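Esterase D (Lactobacillus rhamnosus, PDB 3DLT) probably hydrolyses carboxylic esters as a member of the alpha/beta-hydrolase fold, and holds a butanoic acid molecule in its probable active site. Local coordinates at residues V26-Y31 with V95-L100; Q194-D199 with D223-I228. All blocks are in the same frame, centred on the assembly; numbering follows the deposited sequence.

Contact 1. Residues V26-Y31 with V95-L100. With BUA (butanoic acid), chain B.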
# COMPACT_ATOMS: atom_id res chain seq x y z
N VAL A 26 -8.30 -7.14 1.11
CA VAL A 26 -7.29 -6.60 2.01
C VAL A 26 -6.66 -5.39 1.35
O VAL A 26 -6.26 -5.43 0.19
CB VAL A 26 -6.20 -7.64 2.29
CG1 VAL A 26 -5.12 -7.07 3.23
CG2 VAL A 26 -6.81 -8.89 2.88
N LEU A 27 -6.59 -4.28 2.10
CA LEU A 27 -6.04 -3.03 1.65
C LEU A 27 -4.93 -2.69 2.63
O LEU A 27 -5.21 -2.56 3.83
CB LEU A 27 -7.13 -1.95 1.76
CG LEU A 27 -8.32 -2.08 0.81
CD1 LEU A 27 -9.37 -0.90 0.98
CD2 LEU A 27 -7.69 -2.06 -0.53
N LEU A 28 -3.71 -2.55 2.11
CA LEU A 28 -2.50 -2.28 2.89
C LEU A 28 -1.98 -0.86 2.66
O LEU A 28 -1.73 -0.46 1.53
CB LEU A 28 -1.40 -3.28 2.53
CG LEU A 28 -1.77 -4.76 2.57
CD1 LEU A 28 -0.60 -5.60 2.08
CD2 LEU A 28 -2.21 -5.20 3.94
N HIS A 29 -1.78 -0.12 3.74
CA HIS A 29 -1.70 1.33 3.64
C HIS A 29 -0.30 1.83 3.26
O HIS A 29 0.61 1.04 2.98
CB HIS A 29 -2.26 1.99 4.89
CG HIS A 29 -1.45 1.80 6.14
ND1 HIS A 29 -0.17 2.29 6.30
CD2 HIS A 29 -1.77 1.21 7.32
CE1 HIS A 29 0.27 1.99 7.51
NE2 HIS A 29 -0.68 1.36 8.16
N ALA A 30 -0.15 3.16 3.24
CA ALA A 30 1.09 3.78 2.82
C ALA A 30 2.11 3.84 3.98
O ALA A 30 1.75 3.77 5.16
CB ALA A 30 0.81 5.17 2.30
N TYR A 31 3.38 3.99 3.62
CA TYR A 31 4.45 4.32 4.56
C TYR A 31 4.19 5.71 5.10
O TYR A 31 3.94 6.66 4.33
CB TYR A 31 5.78 4.28 3.81
CG TYR A 31 7.03 4.48 4.63
CD1 TYR A 31 7.24 3.77 5.78
CD2 TYR A 31 8.00 5.36 4.21
CE1 TYR A 31 8.39 3.94 6.52
CE2 TYR A 31 9.17 5.53 4.93
CZ TYR A 31 9.36 4.82 6.08
OH TYR A 31 10.54 5.00 6.76
N VAL A 95 -10.59 -13.70 -2.35
CA VAL A 95 -9.88 -12.57 -1.71
C VAL A 95 -8.94 -11.84 -2.70
O VAL A 95 -8.21 -12.46 -3.47
CB VAL A 95 -9.09 -13.03 -0.42
CG1 VAL A 95 -8.07 -12.01 0.01
CG2 VAL A 95 -10.08 -13.33 0.71
N PHE A 96 -9.00 -10.50 -2.65
CA PHE A 96 -8.18 -9.60 -3.43
C PHE A 96 -7.28 -8.85 -2.46
O PHE A 96 -7.68 -8.72 -1.31
CB PHE A 96 -9.08 -8.62 -4.16
CG PHE A 96 -9.88 -9.24 -5.28
CD1 PHE A 96 -9.51 -9.06 -6.60
CD2 PHE A 96 -10.99 -10.01 -5.00
CE1 PHE A 96 -10.26 -9.61 -7.64
CE2 PHE A 96 -11.72 -10.62 -6.01
CZ PHE A 96 -11.36 -10.41 -7.33
N VAL A 97 -6.10 -8.42 -2.90
CA VAL A 97 -5.11 -7.73 -2.05
C VAL A 97 -4.46 -6.60 -2.79
O VAL A 97 -3.78 -6.82 -3.78
CB VAL A 97 -3.98 -8.68 -1.54
CG1 VAL A 97 -3.11 -7.98 -0.41
CG2 VAL A 97 -4.57 -9.93 -1.00
N PHE A 98 -4.69 -5.37 -2.31
CA PHE A 98 -4.10 -4.18 -2.88
C PHE A 98 -3.40 -3.36 -1.83
O PHE A 98 -3.66 -3.48 -0.65
CB PHE A 98 -5.16 -3.28 -3.49
CG PHE A 98 -6.09 -3.98 -4.42
CD1 PHE A 98 -5.77 -4.12 -5.75
CD2 PHE A 98 -7.29 -4.48 -3.95
CE1 PHE A 98 -6.64 -4.76 -6.61
CE2 PHE A 98 -8.17 -5.12 -4.79
CZ PHE A 98 -7.85 -5.27 -6.12
N GLY A 99 -2.53 -2.48 -2.28
CA GLY A 99 -1.88 -1.55 -1.38
C GLY A 99 -1.31 -0.37 -2.12
O GLY A 99 -1.26 -0.35 -3.34
N LEU A 100 -0.89 0.63 -1.34
CA LEU A 100 -0.26 1.84 -1.86
C LEU A 100 1.20 1.49 -2.14
O LEU A 100 1.43 0.36 -2.57
CB LEU A 100 -0.51 3.01 -0.89
CG LEU A 100 -1.84 3.69 -1.14
CD1 LEU A 100 -2.29 4.54 0.12
CD2 LEU A 100 -1.74 4.56 -2.46
C1 BUA B . 5.78 6.59 -0.99
C2 BUA B . 5.39 6.36 0.44
C3 BUA B . 3.87 6.37 0.63
C4 BUA B . 3.29 5.02 0.22
O1 BUA B . 3.70 4.01 0.80
O2 BUA B . 2.44 4.96 -0.68

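Contact 2. Residues Q194-D199 with D223-I228. With BUA (butanoic acid), chain B.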
# COMPACT_ATOMS: atom_id res chain seq x y z
N GLN A 194 1.27 12.85 -11.16
CA GLN A 194 1.99 14.02 -10.63
C GLN A 194 2.60 13.64 -9.30
O GLN A 194 2.54 14.40 -8.33
CB GLN A 194 1.06 15.24 -10.48
CG GLN A 194 0.44 15.77 -11.79
CD GLN A 194 1.45 16.36 -12.78
OE1 GLN A 194 2.50 16.90 -12.38
NE2 GLN A 194 1.14 16.26 -14.09
N ASP A 195 3.21 12.46 -9.27
CA ASP A 195 3.75 11.85 -8.06
C ASP A 195 5.16 12.34 -7.80
O ASP A 195 6.05 12.13 -8.61
CB ASP A 195 3.82 10.33 -8.23
CG ASP A 195 3.97 9.60 -6.92
OD1 ASP A 195 4.70 10.07 -6.02
OD2 ASP A 195 3.36 8.53 -6.79
N GLU A 196 5.36 12.93 -6.63
CA GLU A 196 6.63 13.48 -6.26
C GLU A 196 7.41 12.52 -5.36
O GLU A 196 8.61 12.72 -5.14
CB GLU A 196 6.42 14.81 -5.54
CG GLU A 196 5.85 15.88 -6.48
CD GLU A 196 5.71 17.26 -5.80
OE1 GLU A 196 6.61 17.61 -5.00
OE2 GLU A 196 4.70 17.96 -6.04
N LEU A 197 6.74 11.48 -4.86
CA LEU A 197 7.31 10.62 -3.86
C LEU A 197 7.97 9.44 -4.47
O LEU A 197 9.05 9.05 -4.03
CB LEU A 197 6.24 10.17 -2.85
CG LEU A 197 5.70 11.30 -1.96
CD1 LEU A 197 4.58 10.77 -1.05
CD2 LEU A 197 6.83 11.92 -1.14
N VAL A 198 7.35 8.81 -5.46
CA VAL A 198 8.00 7.71 -6.16
C VAL A 198 7.98 7.98 -7.65
O VAL A 198 7.17 8.75 -8.15
CB VAL A 198 7.37 6.33 -5.84
CG1 VAL A 198 7.51 6.01 -4.35
CG2 VAL A 198 5.91 6.25 -6.30
N ASP A 199 8.92 7.35 -8.35
CA ASP A 199 9.09 7.54 -9.77
C ASP A 199 8.03 6.73 -10.51
O ASP A 199 8.12 5.51 -10.60
CB ASP A 199 10.48 7.06 -10.18
CG ASP A 199 10.76 7.27 -11.67
OD1 ASP A 199 9.83 7.63 -12.43
OD2 ASP A 199 11.93 7.08 -12.06
N ASP A 223 -3.52 13.96 -13.51
CA ASP A 223 -3.26 15.19 -12.79
C ASP A 223 -3.23 14.99 -11.28
O ASP A 223 -3.20 15.97 -10.54
CB ASP A 223 -4.31 16.23 -13.16
CG ASP A 223 -5.75 15.76 -12.86
OD1 ASP A 223 -5.99 14.54 -12.63
OD2 ASP A 223 -6.65 16.63 -12.88
N ALA A 224 -3.17 13.73 -10.83
CA ALA A 224 -3.24 13.38 -9.41
C ALA A 224 -1.87 13.25 -8.74
O ALA A 224 -0.92 12.71 -9.31
CB ALA A 224 -4.02 12.06 -9.25
N LYS A 225 -1.79 13.73 -7.49
CA LYS A 225 -0.62 13.52 -6.66
C LYS A 225 -0.59 12.06 -6.15
O LYS A 225 -1.46 11.27 -6.48
CB LYS A 225 -0.56 14.49 -5.45
CG LYS A 225 -0.67 15.99 -5.72
CD LYS A 225 0.32 16.53 -6.72
CE LYS A 225 1.77 16.51 -6.24
NZ LYS A 225 2.71 16.86 -7.39
N HIS A 226 0.40 11.73 -5.34
CA HIS A 226 0.64 10.36 -4.92
C HIS A 226 -0.55 9.53 -4.37
O HIS A 226 -0.77 8.40 -4.83
CB HIS A 226 1.77 10.34 -3.89
CG HIS A 226 2.14 8.96 -3.43
ND1 HIS A 226 2.90 8.10 -4.18
CD2 HIS A 226 1.86 8.31 -2.28
CE1 HIS A 226 3.04 6.96 -3.54
NE2 HIS A 226 2.42 7.06 -2.37
N VAL A 227 -1.29 10.07 -3.39
CA VAL A 227 -2.23 9.25 -2.59
C VAL A 227 -3.56 9.22 -3.26
O VAL A 227 -4.51 9.91 -2.89
CB VAL A 227 -2.36 9.74 -1.12
CG1 VAL A 227 -3.00 8.65 -0.20
CG2 VAL A 227 -1.01 10.07 -0.57
N ILE A 228 -3.64 8.40 -4.30
CA ILE A 228 -4.78 8.41 -5.21
C ILE A 228 -6.05 7.79 -4.59
O ILE A 228 -7.16 7.95 -5.13
CB ILE A 228 -4.44 7.75 -6.59
CG1 ILE A 228 -3.79 6.35 -6.44
CG2 ILE A 228 -3.56 8.69 -7.43
CD1 ILE A 228 -3.93 5.53 -7.67
C1 BUA B . 5.78 6.59 -0.99
C2 BUA B . 5.39 6.36 0.44
C3 BUA B . 3.87 6.37 0.63
C4 BUA B . 3.29 5.02 0.22
O1 BUA B . 3.70 4.01 0.80
O2 BUA B . 2.44 4.96 -0.68

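Contact 1. Residues V26-Y31 with V95-L100
Val-26 and Leu-28 pair with Phe-96 and Phe-98 where the short strands 26-28 and 95-99 run parallel, their axes inclined by 16°. Val-26 N donates to Phe-96 O and Phe-98 N to Val-26 O, both at 3.0 Å; Leu-28 N then reaches Phe-98 O, and just past the strand Leu-100 N extends the ladder to Leu-28 O at 3.2 Å. Val-26, Leu-28 and Val-97 pack on one face, against helix 74-89. On the other, Leu-27 CD2 leans 4.1 Å from Phe-98 CB. Gly-99 passes so close to Leu-28 O that a CB here would collide with it.

Beyond the strands Leu-100 does the packing. Its CB lies 3.5 Å from O2 of the butanoic acid and also faces the Ala-30 methyl. The first torsion (chi1 -85°) sets CG beside the backbone N, and from there CD1 comes up against Ala-30 CB at 3.8 Å. Ala-30 CB in turn presses on the ligand carboxyl carbon C4, 3.2 Å away. Tyr-31 N gives a nearly straight bond of 2.8 Å to O1, while Ser-101 N and Leu-102 N also bond to the ligand. The Gly-X-Ser-X-Gly sequence starting at Gly-99, with Ser-101 as predicted nucleophile, is the nucleophile elbow of the alpha/beta-hydrolase fold, and the amides of Tyr-31 and Leu-102 are placed consistently with an oxyanion hole.

Contact 2. Residues Q194-D199 with D223-I228
Asp-195 and His-226 lie side by side and point the same way, joined by a bond of 2.7 Å from His-226 ND1 to Asp-195 OD2. ND1 comes to the syn side of OD2, tilted out of the carboxylate plane, while OD2 lies close to the plane of the imidazole; the two flat groups are turned 71° against each other. This is the tight half of the contact. The other oxygen, Asp-195 OD1, is gripped by two backbone amides: Leu-197 N at 2.7 Å, nearly in line with the C-O bond, and Val-198 N at 3.0 Å from above the carboxylate plane. The first bond closes an Asx turn, and with the second the loop forms an Asx motif. Gln-191 NE2 adds a second donor to OD2. Leu-197 CD1 sits over one face of the His-226 ring in a CH-pi contact, 4.2 Å from the centroid, and Val-198 CG2 touches the ring edge at CE1.

Farther out the contact opens to solvent and becomes polar. Lys-225 folds at chi2 and chi3 (-54° and -68°), which brings NZ back to both Gln-194 O and, in a salt bridge, Glu-196 OE2, each 2.6 Å away. Beside it Gln-194 N bonds to Ala-224 O at 2.9 Å, and the glutamine side chain lies along the backbone, CB by Ala-224 O and CG against the carbonyl of Asp-223.

With an alanine at Asp-195, His-226 ND1 would probably lose its acceptor, the ring would be freer to turn, and the amides of Leu-197 and Val-198 would lose the oxygen they share. The other ring nitrogen, His-226 NE2, donates to O2 of the butanoic acid at 2.7 Å, so one imidazole bridges carboxylate and ligand, consistent with the predicted charge relay from Asp-195 through His-226 to Ser-101.

How the contacts relate
Contact 1 closes along the chain before contact 2 opens, and their centres are about 17 Å apart, yet both reach the same butanoic acid. Segment 26-31 gives the Tyr-31 amide to its carboxyl group, and the chain just past 95-100 gives those of Ser-101 and Leu-102; 194-199 with 223-228 bring the histidine. Ser-101, the predicted nucleophile, directly follows contact 1. The side chains of His-226 and Ser-101 come within about 3 Å of each other. The two contacts also touch directly, Leu-100 CD1 packing 4.2 Å from Val-227 CG1. A second butanoic acid lies farther off, about 8 Å from the side chain of Val-198 and about 14 Å from that of Ala-30.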